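Local coordinates for protein HIT family hydrolase (Legionella pneumophila subsp. pneumophila, PDB 6D6J) that probably hydrolyses nucleotide conjugates through a histidine-linked intermediate, as in related histidine-triad enzymes, and binds a zinc ion, at residues 23-26 against 32-35; 66-71 against 104-109; 73-78 against 89-94. One frame throughout, in Å; residues are numbered along the deposited sequence. Where two conformers were deposited one is given.

In the fold
All three contacts reach one antiparallel sheet, whose strands run across it in the order 25-28, 32-36, 44-50, 108-112, 89-95. Contact 1 is the hairpin at one edge. Contacts 2 and 3 share helix 62-81, which packs on the loop leading into strand 108-112, on the start of that strand and on strand 89-95; their centres are about 9 Å apart, and each lies about 13 Å from the centre of contact 1. Along the chain contact 1 closes first, and contact 3 is nested inside the loop that contact 2 closes. The same helix reaches the hairpin, with Leu-78 on Val-26 and Ala-34 and Ile-71 on Ile-32. Contacts 2 and 3 also touch the second subunit.

Contact 1: residues 23-26 against 32-35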
loop_
_atom_site.group_PDB
_atom_site.type_symbol
_atom_site.label_atom_id
_atom_site.label_comp_id
_atom_site.label_asym_id
_atom_site.label_seq_id
_atom_site.Cartn_x
_atom_site.Cartn_y
_atom_site.Cartn_z
ATOM N N ALA B 23 18.055 0.205 -15.409
ATOM C CA ALA B 23 17.446 0.523 -14.125
ATOM C C ALA B 23 18.338 -0.065 -13.053
ATOM O O ALA B 23 19.090 -1.001 -13.314
ATOM C CB ALA B 23 16.037 -0.064 -14.010
ATOM N N THR B 24 18.247 0.482 -11.845
ATOM C CA THR B 24 19.004 -0.045 -10.703
ATOM C C THR B 24 18.117 -1.047 -9.984
ATOM O O THR B 24 17.203 -0.667 -9.238
ATOM C CB THR B 24 19.454 1.090 -9.786
ATOM O OG1 THR B 24 20.396 1.907 -10.487
ATOM C CG2 THR B 24 20.123 0.555 -8.542
ATOM N N VAL B 25 18.362 -2.329 -10.235
ATOM C CA VAL B 25 17.574 -3.416 -9.668
ATOM C C VAL B 25 18.137 -3.759 -8.298
ATOM O O VAL B 25 19.345 -3.976 -8.144
ATOM C CB VAL B 25 17.589 -4.633 -10.607
ATOM C CG1 VAL B 25 16.925 -5.858 -9.948
ATOM C CG2 VAL B 25 16.907 -4.270 -11.913
ATOM N N VAL B 26 17.270 -3.779 -7.294
ATOM C CA VAL B 26 17.675 -4.073 -5.926
ATOM C C VAL B 26 17.144 -5.406 -5.430
ATOM O O VAL B 26 17.591 -5.883 -4.375
ATOM C CB VAL B 26 17.303 -2.924 -4.965
ATOM C CG1 VAL B 26 18.020 -1.647 -5.385
ATOM C CG2 VAL B 26 15.798 -2.707 -4.932
ATOM N N ILE B 32 8.804 -11.295 -8.980
ATOM C CA ILE B 32 8.785 -9.927 -8.482
ATOM C C ILE B 32 10.126 -9.283 -8.797
ATOM O O ILE B 32 11.172 -9.942 -8.742
ATOM C CB ILE B 32 8.486 -9.917 -6.960
ATOM C CG1 ILE B 32 7.029 -10.341 -6.717
ATOM C CG2 ILE B 32 8.814 -8.556 -6.313
ATOM C CD1 ILE B 32 6.687 -10.687 -5.299
ATOM N N LEU B 33 10.097 -7.994 -9.134
ATOM C CA LEU B 33 11.300 -7.209 -9.358
ATOM C C LEU B 33 11.182 -5.907 -8.578
ATOM O O LEU B 33 10.091 -5.332 -8.487
ATOM C CB LEU B 33 11.416 -6.874 -10.858
ATOM C CG LEU B 33 12.693 -6.196 -11.340
ATOM C CD1 LEU B 33 13.850 -7.199 -11.321
ATOM C CD2 LEU B 33 12.504 -5.624 -12.720
ATOM N N ALA B 34 12.292 -5.431 -8.022
ATOM C CA ALA B 34 12.303 -4.136 -7.352
ATOM C C ALA B 34 13.460 -3.311 -7.879
ATOM O O ALA B 34 14.555 -3.837 -8.105
ATOM C CB ALA B 34 12.403 -4.254 -5.833
ATOM N N PHE B 35 13.218 -2.019 -8.071
ATOM C CA PHE B 35 14.213 -1.142 -8.674
ATOM C C PHE B 35 13.980 0.284 -8.196
ATOM O O PHE B 35 12.913 0.621 -7.669
ATOM C CB PHE B 35 14.203 -1.249 -10.217
ATOM C CG PHE B 35 12.858 -1.008 -10.842
ATOM C CD1 PHE B 35 11.945 -2.044 -10.976
ATOM C CD2 PHE B 35 12.515 0.251 -11.319
ATOM C CE1 PHE B 35 10.705 -1.817 -11.557
ATOM C CE2 PHE B 35 11.272 0.477 -11.893
ATOM C CZ PHE B 35 10.374 -0.557 -12.011
#
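Val-25 and Phe-35 face each other as an antiparallel non-hydrogen-bonded pair, their CA atoms 4.2 Å apart, in the hairpin formed by strands 25-28 and 32-36. One backbone bond crosses next to this pair: Val-26 N donates to Ala-34 O over 2.8 Å. The donor is tilted 33° from the carbonyl plane. The same oxygen also receives a CA-H...O contact from Val-25 CA. A second such contact brings Phe-35 CA to within 3.1 Å of Thr-24 O. Conventional backbone bonds of Thr-24 with Arg-36 and of Ala-34 with Phe-27 continue the hairpin.

Side chains meet on both faces. On the face of Val-25 and Phe-35, the CG2 methyl of Val-25 lies loosely beside Phe-35 CB, while its CG1 methyl reaches along strand 32-36 to Leu-33 CD1 at 3.6 Å, and lies as close to Ala-34 O. The valine and leucine side chains cross at about a right angle, and CG1 is carried there by a chi1 of 172°, which sets it opposite the backbone N. On the other face, Val-26 CG2 rests on the methyl of Ala-34, CB, at 3.8 Å. Phe-35 begins its side chain toward the same face as Val-25, but chi1 of 55° swings the ring away from the partner strand, leaving its CB against Thr-24 O. Ala-23 CB lies near both that CB and the ring.

The ring goes inward, meeting Phe-13 edge-to-face and packing on Ile-16 of helix 12-17, with the Phe-35 side chain about 6 Å from that of His-107, the predicted nucleophile. Strand 32-36 continues the sheet through backbone bonds from Leu-33 to Ile-49 and from Phe-35 to Leu-47 of strand 44-50, while Leu-78 of helix 62-81 covers Val-26 and Ala-34.

Contact 2: residues 66-71 against 104-109; sequences ELLANI and YHIHLH. With ZN (zinc ion), chain G.
Ile-71 meets Leu-108 because a chi1 of -73° for its CG1 sets CG2 opposite its own backbone N, where it comes within 3.8 Å of Leu-108 CB. Leu-108 holds its CG opposite N as well, at -179°, and this brings its CD2 beside the same methyl, slightly farther off. The two side chains slide past each other in opposite directions. One turn back along the helix, Leu-68 and Ile-106 meet through their outer methyls, CD1 to CD1 at 3.8 Å, in one of the two conformers of Ile-106, their chains crossing at a slant.

Leu-108 is further packed by Leu-91 and Phe-93 of strand 89-95, and Ile-106 by Pro-50. The histidines between and beyond them have separate partners. His-105 ND1 binds the zinc ion at 2.1 Å, alongside Cys-11, Cys-14 and His-53, and its NE2 is hydrogen-bonded to Pro-50 O. His-109 ND1 is hydrogen-bonded to His-45.

His-107 turns its CB away from the helix. Its ND1 donates to His-105 O over 2.7 Å, at 167° at the hydrogen; the acceptor lies in the ring plane and the donor in the carbonyl plane. This bond helps to fix the rotation of the imidazole, together with Phe-13, which meets the ring edge-to-face, and His-109 CE1 lies at the ring's edge.

With ND1 engaged as donor, NE2 is probably the nitrogen that attacks, consistent with the predicted tele-AMP intermediate at His-107. The chemistry is thus divided: isoleucine and leucine seat the segment on the helix, while His-105 binds zinc and His-107 is the predicted catalytic residue.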
loop_
_atom_site.group_PDB
_atom_site.type_symbol
_atom_site.label_atom_id
_atom_site.label_comp_id
_atom_site.label_asym_id
_atom_site.label_seq_id
_atom_site.Cartn_x
_atom_site.Cartn_y
_atom_site.Cartn_z
ATOM N N GLU B 66 -2.555 -13.246 -4.080
ATOM C CA GLU B 66 -1.363 -13.693 -3.365
ATOM C C GLU B 66 -0.107 -13.005 -3.896
ATOM O O GLU B 66 0.749 -12.571 -3.118
ATOM C CB GLU B 66 -1.242 -15.214 -3.465
ATOM C CG GLU B 66 0.020 -15.747 -2.771
ATOM C CD GLU B 66 0.084 -17.257 -2.747
ATOM O OE1 GLU B 66 0.049 -17.848 -1.642
ATOM O OE2 GLU B 66 0.159 -17.857 -3.836
ATOM N N LEU B 67 0.013 -12.885 -5.220
ATOM C CA LEU B 67 1.107 -12.119 -5.809
ATOM C C LEU B 67 1.141 -10.690 -5.267
ATOM O O LEU B 67 2.208 -10.169 -4.909
ATOM C CB LEU B 67 0.962 -12.139 -7.333
ATOM C CG LEU B 67 1.915 -11.261 -8.131
ATOM C CD1 LEU B 67 3.373 -11.698 -7.969
ATOM C CD2 LEU B 67 1.497 -11.290 -9.603
ATOM N N LEU B 68 -0.024 -10.047 -5.179
ATOM C CA LEU B 68 -0.075 -8.682 -4.664
ATOM C C LEU B 68 0.375 -8.626 -3.204
ATOM O O LEU B 68 1.153 -7.741 -2.814
ATOM C CB LEU B 68 -1.487 -8.113 -4.833
ATOM C CG LEU B 68 -1.586 -6.602 -4.565
ATOM C CD1 LEU B 68 -0.820 -5.800 -5.617
ATOM C CD2 LEU B 68 -3.041 -6.154 -4.508
ATOM N N ALA B 69 -0.081 -9.576 -2.384
ATOM C CA ALA B 69 0.377 -9.626 -0.999
ATOM C C ALA B 69 1.876 -9.864 -0.931
ATOM O O ALA B 69 2.565 -9.303 -0.071
ATOM C CB ALA B 69 -0.364 -10.730 -0.254
ATOM N N ASN B 70 2.407 -10.672 -1.847
ATOM C CA ASN B 70 3.834 -10.970 -1.829
ATOM C C ASN B 70 4.668 -9.773 -2.258
ATOM O O ASN B 70 5.812 -9.625 -1.809
ATOM C CB ASN B 70 4.124 -12.211 -2.668
ATOM C CG ASN B 70 3.711 -13.478 -1.956
ATOM O OD1 ASN B 70 3.533 -13.478 -0.734
ATOM N ND2 ASN B 70 3.527 -14.538 -2.704
ATOM N N ILE B 71 4.108 -8.894 -3.090
ATOM C CA ILE B 71 4.763 -7.621 -3.383
ATOM C C ILE B 71 4.899 -6.793 -2.112
ATOM O O ILE B 71 5.953 -6.197 -1.847
ATOM C CB ILE B 71 3.985 -6.895 -4.494
ATOM C CG1 ILE B 71 4.243 -7.591 -5.833
ATOM C CG2 ILE B 71 4.323 -5.409 -4.543
ATOM C CD1 ILE B 71 3.261 -7.198 -6.911
ATOM N N TYR B 104 0.938 2.267 -16.280
ATOM C CA TYR B 104 -0.163 1.312 -16.124
ATOM C C TYR B 104 0.346 -0.134 -16.036
ATOM O O TYR B 104 -0.006 -1.025 -16.805
ATOM C CB TYR B 104 -1.264 1.564 -17.166
ATOM C CG TYR B 104 -2.044 2.774 -16.723
ATOM C CD1 TYR B 104 -1.625 4.061 -17.036
ATOM C CD2 TYR B 104 -3.118 2.635 -15.857
ATOM C CE1 TYR B 104 -2.303 5.173 -16.536
ATOM C CE2 TYR B 104 -3.796 3.712 -15.372
ATOM C CZ TYR B 104 -3.399 4.980 -15.709
ATOM O OH TYR B 104 -4.097 6.046 -15.192
ATOM N N HIS B 105 1.192 -0.344 -15.022
ATOM C CA HIS B 105 1.670 -1.655 -14.585
ATOM C C HIS B 105 1.815 -1.500 -13.079
ATOM O O HIS B 105 2.497 -0.576 -12.629
ATOM C CB HIS B 105 3.019 -1.940 -15.252
ATOM C CG HIS B 105 3.621 -3.279 -14.926
ATOM N ND1 HIS B 105 4.094 -4.133 -15.907
ATOM C CD2 HIS B 105 3.906 -3.873 -13.740
ATOM C CE1 HIS B 105 4.625 -5.201 -15.335
ATOM N NE2 HIS B 105 4.540 -5.062 -14.022
ATOM N N ILE B 106 1.145 -2.354 -12.296
ATOM C CA ILE B 106 1.076 -2.102 -10.860
ATOM C C ILE B 106 2.472 -2.008 -10.253
ATOM O O ILE B 106 3.416 -2.710 -10.648
ATOM C CB ILE B 106 0.166 -3.088 -10.105
ATOM C CG1 ILE B 106 0.631 -4.529 -10.264
ATOM C CG2 ILE B 106 -1.263 -2.954 -10.559
ATOM C CD1 ILE B 106 -0.150 -5.491 -9.382
ATOM N N HIS B 107 2.595 -1.119 -9.271
ATOM C CA HIS B 107 3.864 -0.891 -8.598
ATOM C C HIS B 107 3.584 -0.388 -7.197
ATOM O O HIS B 107 2.751 0.495 -6.991
ATOM C CB HIS B 107 4.760 0.098 -9.361
ATOM C CG HIS B 107 4.067 1.357 -9.795
ATOM N ND1 HIS B 107 3.174 1.386 -10.846
ATOM C CD2 HIS B 107 4.197 2.638 -9.377
ATOM C CE1 HIS B 107 2.758 2.626 -11.036
ATOM N NE2 HIS B 107 3.356 3.406 -10.152
ATOM N N LEU B 108 4.288 -0.953 -6.236
ATOM C CA LEU B 108 4.246 -0.472 -4.861
ATOM C C LEU B 108 5.425 0.473 -4.644
ATOM O O LEU B 108 6.582 0.096 -4.883
ATOM C CB LEU B 108 4.336 -1.657 -3.902
ATOM C CG LEU B 108 4.277 -1.348 -2.404
ATOM C CD1 LEU B 108 3.019 -0.554 -2.086
ATOM C CD2 LEU B 108 4.255 -2.664 -1.637
ATOM N N HIS B 109 5.135 1.695 -4.189
ATOM C CA HIS B 109 6.188 2.644 -3.847
ATOM C C HIS B 109 6.650 2.408 -2.420
ATOM O O HIS B 109 5.827 2.259 -1.510
ATOM C CB HIS B 109 5.661 4.077 -3.881
ATOM C CG HIS B 109 5.204 4.543 -5.216
ATOM N ND1 HIS B 109 6.037 5.203 -6.098
ATOM C CD2 HIS B 109 3.985 4.495 -5.799
ATOM C CE1 HIS B 109 5.353 5.501 -7.189
ATOM N NE2 HIS B 109 4.102 5.105 -7.021
HETATM ZN ZN ZN G . 3.840 -3.993 -17.973
#

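Contact 3: residues 73-78 against 89-94; sequences IRAKKL and YRLVFN
Ala-75 and Leu-91 pack helix 62-81 of this HIT fold onto strand 89-95, the sheet strand that in the dimer pairs antiparallel with its counterpart in the second subunit. The packing is small in extent: the methyls Ala-75 CB and Leu-91 CD2 meet at 3.8 Å, and the CA atoms of the two residues stay 8.0 Å apart. Leu-108 and Ile-48 also pack on Ala-75, and Leu-72 on Leu-91, so the sheet strands and the helix share one buried layer. One residue further along the helix, Tyr-89 points its hydroxyl at the CB and CA of Lys-76, with OH 3.5 Å from CB; this too is van der Waals packing. A chi1 of 60° on the tyrosine directs the ring to the helix, and Leu-91 CG sits at the ring's edge, in its plane.

The polar account is separate. The lysine chain bends at chi2 and chi3 and leads its ammonium away, where NZ donates to Val-60 O of the second subunit.

A water joins the two segments: it accepts from Tyr-89 OH at 2.6 Å and donates to Lys-76 O at 2.8 Å.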
loop_
_atom_site.group_PDB
_atom_site.type_symbol
_atom_site.label_atom_id
_atom_site.label_comp_id
_atom_site.label_asym_id
_atom_site.label_seq_id
_atom_site.Cartn_x
_atom_site.Cartn_y
_atom_site.Cartn_z
ATOM N N ILE B 73 4.868 -7.988 1.040
ATOM C CA ILE B 73 5.829 -8.657 1.908
ATOM C C ILE B 73 7.253 -8.387 1.439
ATOM O O ILE B 73 8.140 -8.099 2.249
ATOM C CB ILE B 73 5.510 -10.158 1.990
ATOM C CG1 ILE B 73 4.174 -10.379 2.713
ATOM C CG2 ILE B 73 6.632 -10.914 2.716
ATOM C CD1 ILE B 73 3.569 -11.754 2.473
ATOM N N ARG B 74 7.498 -8.455 0.127
ATOM C CA ARG B 74 8.836 -8.156 -0.363
ATOM C C ARG B 74 9.222 -6.715 -0.052
ATOM O O ARG B 74 10.373 -6.447 0.322
ATOM C CB ARG B 74 8.953 -8.458 -1.853
ATOM C CG ARG B 74 10.335 -8.098 -2.451
ATOM C CD ARG B 74 11.494 -8.705 -1.645
ATOM N NE ARG B 74 11.336 -10.148 -1.462
ATOM C CZ ARG B 74 12.148 -10.914 -0.741
ATOM N NH1 ARG B 74 13.164 -10.369 -0.075
ATOM N NH2 ARG B 74 11.912 -12.220 -0.648
ATOM N N ALA B 75 8.275 -5.773 -0.167
ATOM C CA ALA B 75 8.605 -4.389 0.172
ATOM C C ALA B 75 9.069 -4.240 1.618
ATOM O O ALA B 75 10.018 -3.493 1.890
ATOM C CB ALA B 75 7.427 -3.468 -0.095
ATOM N N LYS B 76 8.437 -4.952 2.564
ATOM C CA LYS B 76 8.865 -4.836 3.959
ATOM C C LYS B 76 10.219 -5.491 4.194
ATOM O O LYS B 76 10.997 -5.020 5.031
ATOM C CB LYS B 76 7.783 -5.281 4.963
ATOM C CG LYS B 76 7.400 -6.747 5.082
ATOM C CD LYS B 76 8.375 -7.617 5.943
ATOM C CE LYS B 76 8.651 -7.145 7.377
ATOM N NZ LYS B 76 9.156 -8.297 8.214
ATOM N N LYS B 77 10.531 -6.568 3.464
ATOM C CA LYS B 77 11.863 -7.163 3.585
ATOM C C LYS B 77 12.906 -6.227 2.995
ATOM O O LYS B 77 13.976 -6.019 3.581
ATOM C CB LYS B 77 11.887 -8.526 2.890
ATOM C CG LYS B 77 11.002 -9.570 3.554
ATOM C CD LYS B 77 11.036 -10.908 2.814
ATOM C CE LYS B 77 10.247 -11.957 3.572
ATOM N NZ LYS B 77 10.261 -13.251 2.855
ATOM N N LEU B 78 12.584 -5.631 1.846
ATOM C CA LEU B 78 13.492 -4.721 1.172
ATOM C C LEU B 78 13.746 -3.471 2.004
ATOM O O LEU B 78 14.868 -2.956 2.033
ATOM C CB LEU B 78 12.867 -4.370 -0.172
ATOM C CG LEU B 78 13.666 -3.455 -1.080
ATOM C CD1 LEU B 78 15.024 -4.092 -1.458
ATOM C CD2 LEU B 78 12.853 -3.171 -2.317
ATOM N N TYR B 89 9.056 4.249 7.275
ATOM C CA TYR B 89 8.917 4.438 5.833
ATOM C C TYR B 89 7.441 4.362 5.475
ATOM O O TYR B 89 6.597 4.018 6.313
ATOM C CB TYR B 89 9.744 3.408 5.049
ATOM C CG TYR B 89 9.336 1.980 5.326
ATOM C CD1 TYR B 89 9.926 1.245 6.358
ATOM C CD2 TYR B 89 8.336 1.369 4.578
ATOM C CE1 TYR B 89 9.538 -0.075 6.617
ATOM C CE2 TYR B 89 7.959 0.070 4.817
ATOM C CZ TYR B 89 8.559 -0.650 5.821
ATOM O OH TYR B 89 8.150 -1.943 6.029
ATOM N N ARG B 90 7.138 4.685 4.221
ATOM C CA ARG B 90 5.772 4.672 3.726
ATOM C C ARG B 90 5.669 3.794 2.488
ATOM O O ARG B 90 6.583 3.765 1.645
ATOM C CB ARG B 90 5.324 6.099 3.403
ATOM C CG ARG B 90 3.909 6.210 2.806
ATOM C CD ARG B 90 3.396 7.639 2.881
ATOM N NE ARG B 90 3.184 8.022 4.276
ATOM C CZ ARG B 90 3.164 9.272 4.738
ATOM N NH1 ARG B 90 3.359 10.312 3.918
ATOM N NH2 ARG B 90 2.982 9.466 6.042
ATOM N N LEU B 91 4.549 3.078 2.381
ATOM C CA LEU B 91 4.224 2.240 1.227
ATOM C C LEU B 91 2.975 2.802 0.556
ATOM O O LEU B 91 1.987 3.099 1.245
ATOM C CB LEU B 91 3.953 0.804 1.685
ATOM C CG LEU B 91 5.133 0.075 2.343
ATOM C CD1 LEU B 91 4.689 -1.247 2.921
ATOM C CD2 LEU B 91 6.265 -0.127 1.362
ATOM N N VAL B 92 3.010 2.960 -0.770
ATOM C CA VAL B 92 1.898 3.591 -1.488
ATOM C C VAL B 92 1.575 2.803 -2.752
ATOM O O VAL B 92 2.467 2.559 -3.576
ATOM C CB VAL B 92 2.234 5.045 -1.887
ATOM C CG1 VAL B 92 1.036 5.693 -2.576
ATOM C CG2 VAL B 92 2.668 5.860 -0.671
ATOM N N PHE B 93 0.290 2.482 -2.956
ATOM C CA PHE B 93 -0.219 2.109 -4.280
ATOM C C PHE B 93 -1.067 3.260 -4.802
ATOM O O PHE B 93 -1.993 3.708 -4.118
ATOM C CB PHE B 93 -1.142 0.876 -4.264
ATOM C CG PHE B 93 -0.460 -0.460 -4.071
ATOM C CD1 PHE B 93 0.369 -1.003 -5.062
ATOM C CD2 PHE B 93 -0.730 -1.213 -2.932
ATOM C CE1 PHE B 93 0.932 -2.264 -4.885
ATOM C CE2 PHE B 93 -0.158 -2.466 -2.754
ATOM C CZ PHE B 93 0.653 -2.994 -3.738
ATOM N N ASN B 94 -0.788 3.708 -6.019
ATOM C CA ASN B 94 -1.634 4.675 -6.708
ATOM C C ASN B 94 -2.513 3.928 -7.696
ATOM O O ASN B 94 -2.049 2.992 -8.354
ATOM C CB ASN B 94 -0.768 5.659 -7.486
ATOM C CG ASN B 94 0.005 6.591 -6.578
ATOM O OD1 ASN B 94 -0.294 6.721 -5.390
ATOM N ND2 ASN B 94 0.978 7.290 -7.149
HETATM O O HOH W 1 10.089 -3.340 7.042
#